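Local coordinates for protein anastral spindle 2, SAS 4 (Drosophila melanogaster, PDB 4BY2) that probably acts as a tubulin-binding adaptor in centriole assembly, its TCP domain here fused by engineering to the proline-rich Ana2 segment it binds, at residues A[76-79]-A[85-88]; A[103-108]-A[114-119]. One frame throughout, in Å; residues are numbered along the deposited sequence.

Contact 1 of 2, residues A[76-79]-A[85-88]; sequences KDIW and LKKI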
loop_
_atom_site.group_PDB
_atom_site.type_symbol
_atom_site.label_atom_id
_atom_site.label_comp_id
_atom_site.label_asym_id
_atom_site.label_seq_id
_atom_site.Cartn_x
_atom_site.Cartn_y
_atom_site.Cartn_z
ATOM N N LYS A 76 -6.576 27.224 -5.388
ATOM C CA LYS A 76 -6.820 27.084 -6.824
ATOM C C LYS A 76 -7.545 25.797 -7.194
ATOM O O LYS A 76 -7.350 24.767 -6.552
ATOM C CB LYS A 76 -5.504 27.204 -7.616
ATOM C CG LYS A 76 -4.949 28.621 -7.664
ATOM C CD LYS A 76 -3.646 28.701 -8.435
ATOM C CE LYS A 76 -3.109 30.110 -8.466
ATOM N NZ LYS A 76 -1.861 30.213 -9.267
ATOM N N ASP A 77 -8.384 25.869 -8.239
ATOM C CA ASP A 77 -9.120 24.743 -8.810
ATOM C C ASP A 77 -8.858 24.768 -10.317
ATOM O O ASP A 77 -9.150 25.769 -10.973
ATOM C CB ASP A 77 -10.631 24.834 -8.505
ATOM C CG ASP A 77 -11.013 24.955 -7.038
ATOM O OD1 ASP A 77 -10.291 24.394 -6.183
ATOM O OD2 ASP A 77 -12.051 25.589 -6.747
ATOM N N ILE A 78 -8.236 23.708 -10.852
ATOM C CA ILE A 78 -7.901 23.621 -12.274
ATOM C C ILE A 78 -8.757 22.571 -12.969
ATOM O O ILE A 78 -8.710 21.394 -12.609
ATOM C CB ILE A 78 -6.378 23.424 -12.556
ATOM C CG1 ILE A 78 -5.494 24.294 -11.627
ATOM C CG2 ILE A 78 -6.063 23.686 -14.039
ATOM C CD1 ILE A 78 -4.044 23.824 -11.478
ATOM N N TRP A 79 -9.539 23.008 -13.967
ATOM C CA TRP A 79 -10.388 22.135 -14.771
ATOM C C TRP A 79 -9.650 21.810 -16.061
ATOM O O TRP A 79 -9.286 22.717 -16.815
ATOM C CB TRP A 79 -11.740 22.793 -15.061
ATOM C CG TRP A 79 -12.567 23.045 -13.838
ATOM C CD1 TRP A 79 -12.533 24.151 -13.039
ATOM C CD2 TRP A 79 -13.585 22.191 -13.301
ATOM N NE1 TRP A 79 -13.464 24.035 -12.033
ATOM C CE2 TRP A 79 -14.132 22.847 -12.176
ATOM C CE3 TRP A 79 -14.093 20.931 -13.665
ATOM C CZ2 TRP A 79 -15.148 22.279 -11.399
ATOM C CZ3 TRP A 79 -15.103 20.371 -12.897
ATOM C CH2 TRP A 79 -15.621 21.042 -11.780
ATOM N N LEU A 85 -10.006 17.399 -12.366
ATOM C CA LEU A 85 -10.136 18.575 -11.515
ATOM C C LEU A 85 -9.025 18.556 -10.455
ATOM O O LEU A 85 -9.066 17.749 -9.526
ATOM C CB LEU A 85 -11.549 18.660 -10.890
ATOM C CG LEU A 85 -11.815 19.764 -9.842
ATOM C CD1 LEU A 85 -11.570 21.168 -10.402
ATOM C CD2 LEU A 85 -13.221 19.654 -9.281
ATOM N N LYS A 86 -8.013 19.422 -10.627
ATOM C CA LYS A 86 -6.888 19.531 -9.702
ATOM C C LYS A 86 -7.165 20.658 -8.703
ATOM O O LYS A 86 -7.281 21.817 -9.100
ATOM C CB LYS A 86 -5.576 19.778 -10.468
ATOM C CG LYS A 86 -4.316 19.551 -9.641
ATOM C CD LYS A 86 -3.106 20.189 -10.306
ATOM C CE LYS A 86 -1.798 19.653 -9.779
ATOM N NZ LYS A 86 -1.435 18.355 -10.412
ATOM N N LYS A 87 -7.294 20.312 -7.413
ATOM C CA LYS A 87 -7.539 21.287 -6.351
ATOM C C LYS A 87 -6.263 21.492 -5.537
ATOM O O LYS A 87 -5.698 20.524 -5.031
ATOM C CB LYS A 87 -8.708 20.851 -5.451
ATOM C CG LYS A 87 -10.075 20.965 -6.115
ATOM C CD LYS A 87 -11.212 20.618 -5.159
ATOM C CE LYS A 87 -11.781 21.829 -4.453
ATOM N NZ LYS A 87 -12.938 21.474 -3.589
ATOM N N ILE A 88 -5.790 22.744 -5.451
ATOM C CA ILE A 88 -4.586 23.118 -4.704
ATOM C C ILE A 88 -4.993 24.009 -3.533
ATOM O O ILE A 88 -5.770 24.949 -3.724
ATOM C CB ILE A 88 -3.520 23.813 -5.606
ATOM C CG1 ILE A 88 -3.258 23.019 -6.910
ATOM C CG2 ILE A 88 -2.212 24.066 -4.829
ATOM C CD1 ILE A 88 -2.579 23.803 -8.030
HETATM O O HOH W 1 -9.181 24.339 -3.253
#
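A two-stranded antiparallel beta hairpin of the Sas-4 TCP domain brings Lys-76, Asp-77, Ile-78 and Trp-79 opposite Ile-88, Lys-87, Lys-86 and Leu-85. Lys-76 with Ile-88 and Ile-78 with Lys-86 are the hydrogen-bonded pairs, each closed by two backbone bonds; the Ile-78 N to Lys-86 O bond spans 2.7 Å and is nearly straight (168°). The other two pairs are non-hydrogen-bonded and put their side chains on the opposite face. There Leu-85 lies over one face of the Trp-79 indole in a CH-pi contact, its CD1 3.6 Å from the centroid of the five-membered ring and only 15° off the normal. With CG anti to the backbone N (chi1 174°), the leucine can also spread CD2 over the six-membered ring, 3.7 Å from Trp-79 CH2. Next along this face, Asp-77 and Lys-87 run side by side: Asp-77 OD1 rests 3.4 Å from Lys-87 CE, while the charged ends, OD1 and NZ, stay 4.7 Å apart, too far for a salt bridge. A water donates to Asp-77 OD1 and, weakly, to Ile-88 O. On the reverse face, Ile-78 CD1 meets Ile-88 CD1 diagonally at 3.7 Å and lies alongside the aliphatic part of Lys-86, Lys-86 CD lying 3.9 Å from Ile-78 CD1. Strand 67-70 flanks 76-79, where Glu-68 forms a salt bridge with Lys-76 and Arg-67 a cation-pi contact with Trp-79. Beyond 85-88, strand 94-98 follows, paired through backbone bonds of Leu-85 with Leu-98 and Lys-87 with Arg-96.

Contact 2 of 2, residues A[103-108]-A[114-119]; sequences DIKETN and VKYYYA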
loop_
_atom_site.group_PDB
_atom_site.type_symbol
_atom_site.label_atom_id
_atom_site.label_comp_id
_atom_site.label_asym_id
_atom_site.label_seq_id
_atom_site.Cartn_x
_atom_site.Cartn_y
_atom_site.Cartn_z
ATOM N N ASP A 103 -11.205 8.413 -9.834
ATOM C CA ASP A 103 -9.973 8.177 -9.068
ATOM C C ASP A 103 -9.504 9.470 -8.412
ATOM O O ASP A 103 -9.650 10.543 -9.001
ATOM C CB ASP A 103 -8.848 7.629 -9.970
ATOM C CG ASP A 103 -8.850 6.132 -10.229
ATOM O OD1 ASP A 103 -9.842 5.459 -9.856
ATOM O OD2 ASP A 103 -7.869 5.635 -10.817
ATOM N N ILE A 104 -8.938 9.368 -7.196
ATOM C CA ILE A 104 -8.445 10.523 -6.431
ATOM C C ILE A 104 -6.954 10.362 -6.109
ATOM O O ILE A 104 -6.541 9.298 -5.656
ATOM C CB ILE A 104 -9.286 10.776 -5.135
ATOM C CG1 ILE A 104 -10.812 10.735 -5.398
ATOM C CG2 ILE A 104 -8.877 12.093 -4.451
ATOM C CD1 ILE A 104 -11.706 10.473 -4.146
ATOM N N LYS A 105 -6.162 11.427 -6.315
ATOM C CA LYS A 105 -4.735 11.459 -5.991
ATOM C C LYS A 105 -4.443 12.633 -5.038
ATOM O O LYS A 105 -4.399 13.786 -5.476
ATOM C CB LYS A 105 -3.873 11.522 -7.264
ATOM C CG LYS A 105 -2.379 11.344 -7.006
ATOM C CD LYS A 105 -1.593 11.276 -8.304
ATOM C CE LYS A 105 -0.113 11.478 -8.094
ATOM N NZ LYS A 105 0.223 12.907 -7.850
ATOM N N GLU A 106 -4.269 12.334 -3.734
ATOM C CA GLU A 106 -3.982 13.318 -2.680
ATOM C C GLU A 106 -2.479 13.455 -2.431
ATOM O O GLU A 106 -1.813 12.460 -2.162
ATOM C CB GLU A 106 -4.704 12.951 -1.372
ATOM C CG GLU A 106 -6.186 13.300 -1.356
ATOM C CD GLU A 106 -6.982 12.823 -0.153
ATOM O OE1 GLU A 106 -6.369 12.490 0.889
ATOM O OE2 GLU A 106 -8.231 12.801 -0.247
ATOM N N THR A 107 -1.949 14.687 -2.526
ATOM C CA THR A 107 -0.531 14.990 -2.298
ATOM C C THR A 107 -0.403 15.938 -1.105
ATOM O O THR A 107 -0.748 17.115 -1.211
ATOM C CB THR A 107 0.151 15.512 -3.580
ATOM O OG1 THR A 107 -0.125 14.625 -4.664
ATOM C CG2 THR A 107 1.661 15.673 -3.423
ATOM N N ASN A 108 0.067 15.402 0.037
ATOM C CA ASN A 108 0.274 16.141 1.283
ATOM C C ASN A 108 1.779 16.375 1.445
ATOM O O ASN A 108 2.514 15.439 1.761
ATOM C CB ASN A 108 -0.287 15.356 2.478
ATOM C CG ASN A 108 -1.674 14.795 2.271
ATOM O OD1 ASN A 108 -1.860 13.736 1.654
ATOM N ND2 ASN A 108 -2.674 15.474 2.811
ATOM N N VAL A 114 1.592 10.559 -0.534
ATOM C CA VAL A 114 0.880 10.507 -1.806
ATOM C C VAL A 114 -0.156 9.384 -1.638
ATOM O O VAL A 114 0.213 8.216 -1.514
ATOM C CB VAL A 114 1.813 10.295 -3.035
ATOM C CG1 VAL A 114 1.018 10.297 -4.339
ATOM C CG2 VAL A 114 2.919 11.349 -3.090
ATOM N N LYS A 115 -1.438 9.753 -1.545
ATOM C CA LYS A 115 -2.541 8.802 -1.393
ATOM C C LYS A 115 -3.279 8.669 -2.721
ATOM O O LYS A 115 -3.515 9.674 -3.385
ATOM C CB LYS A 115 -3.512 9.242 -0.283
ATOM C CG LYS A 115 -2.963 9.072 1.125
ATOM C CD LYS A 115 -4.037 9.303 2.178
ATOM C CE LYS A 115 -3.535 9.024 3.574
ATOM N NZ LYS A 115 -4.558 9.351 4.602
ATOM N N TYR A 116 -3.626 7.436 -3.118
ATOM C CA TYR A 116 -4.340 7.186 -4.369
ATOM C C TYR A 116 -5.532 6.272 -4.150
ATOM O O TYR A 116 -5.376 5.189 -3.595
ATOM C CB TYR A 116 -3.406 6.622 -5.457
ATOM C CG TYR A 116 -3.969 6.738 -6.860
ATOM C CD1 TYR A 116 -4.891 5.813 -7.344
ATOM C CD2 TYR A 116 -3.588 7.779 -7.701
ATOM C CE1 TYR A 116 -5.428 5.927 -8.622
ATOM C CE2 TYR A 116 -4.103 7.891 -8.992
ATOM C CZ TYR A 116 -5.023 6.961 -9.448
ATOM O OH TYR A 116 -5.545 7.061 -10.717
ATOM N N TYR A 117 -6.718 6.697 -4.612
ATOM C CA TYR A 117 -7.934 5.903 -4.499
ATOM C C TYR A 117 -8.350 5.349 -5.859
ATOM O O TYR A 117 -8.677 6.115 -6.760
ATOM C CB TYR A 117 -9.074 6.711 -3.845
ATOM C CG TYR A 117 -10.369 5.938 -3.684
ATOM C CD1 TYR A 117 -10.472 4.894 -2.769
ATOM C CD2 TYR A 117 -11.494 6.258 -4.437
ATOM C CE1 TYR A 117 -11.661 4.183 -2.611
ATOM C CE2 TYR A 117 -12.692 5.563 -4.280
ATOM C CZ TYR A 117 -12.768 4.517 -3.373
ATOM O OH TYR A 117 -13.942 3.825 -3.210
ATOM N N TYR A 118 -8.305 4.013 -6.010
ATOM C CA TYR A 118 -8.724 3.310 -7.225
ATOM C C TYR A 118 -10.222 3.088 -7.034
ATOM O O TYR A 118 -10.633 2.199 -6.283
ATOM C CB TYR A 118 -7.964 1.980 -7.401
ATOM C CG TYR A 118 -6.457 2.116 -7.390
ATOM C CD1 TYR A 118 -5.737 2.025 -6.201
ATOM C CD2 TYR A 118 -5.745 2.319 -8.570
ATOM C CE1 TYR A 118 -4.349 2.152 -6.184
ATOM C CE2 TYR A 118 -4.355 2.433 -8.566
ATOM C CZ TYR A 118 -3.661 2.358 -7.368
ATOM O OH TYR A 118 -2.293 2.473 -7.344
ATOM N N ALA A 119 -11.025 3.983 -7.634
ATOM C CA ALA A 119 -12.481 4.027 -7.516
ATOM C C ALA A 119 -13.203 2.756 -7.922
ATOM O O ALA A 119 -14.116 2.336 -7.207
ATOM C CB ALA A 119 -13.031 5.211 -8.284
#
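Asp-103 grips the end of strand 114-118 and the turn that follows it through both carboxylate oxygens. OD2 accepts from Tyr-116 OH at 2.7 Å, met on its anti side, with carboxylate and phenol ring planes 84° apart. OD1 takes Ala-119 N at 2.9 Å, the donor lying 35° out of the carboxylate plane. Beyond this end, two hydrogen-bonded pairs, Ile-104 with Tyr-117 and Glu-106 with Lys-115, join the antiparallel strands of this beta hairpin in the Sas-4 TCP domain; Ile-104 O receives Tyr-117 N at 2.8 Å and also sits over one face of the Tyr-116 ring, toward its rim. Tyr-116 has CG anti to the backbone N (chi1 -163°), which brings CD2 within 3.8 Å of Lys-105 CB and carries the hydroxyl to the aspartate. Two residues on, the Tyr-118 ring takes Tyr-116 CD1 over the centre of one face. The same Tyr-116 hydroxyl also bonds to the backbone N of Arg-15 in the fused Ana2 segment. Farther out, Asn-101 ND2 reaches Asp-103 OD2 weakly, and Tyr-117 OH turns to Asn-122. A phenylalanine in place of Tyr-116 would probably keep the ring packing but leave Asp-103 OD2 and Arg-15 N without their shared hydroxyl partner. That hydroxyl serves as donor to the carboxylate and acceptor from the peptide amide, and the donors around Asp-103 would be expected to stabilise its negative charge.

How the contacts relate
The modelled chain starts in the Ana2 peptide, which meets contact 2 through Arg-15 although it lies far ahead of it in sequence; residues 25-64 are not modelled. The Sas-4 part then runs through strand 67-70 into contact 1, which closes the short loop between 76-79 and 85-88. Strand 94-98 comes next and pairs with 85-88 on one edge and with 104-108 on the other, bridging the two hairpins. Contact 2 closes a second short loop, between 103-108 and 114-119. The contacts follow in series, neither nesting nor crossing; their centres are about 14 Å apart and their nearest atoms about 6 Å, without touching.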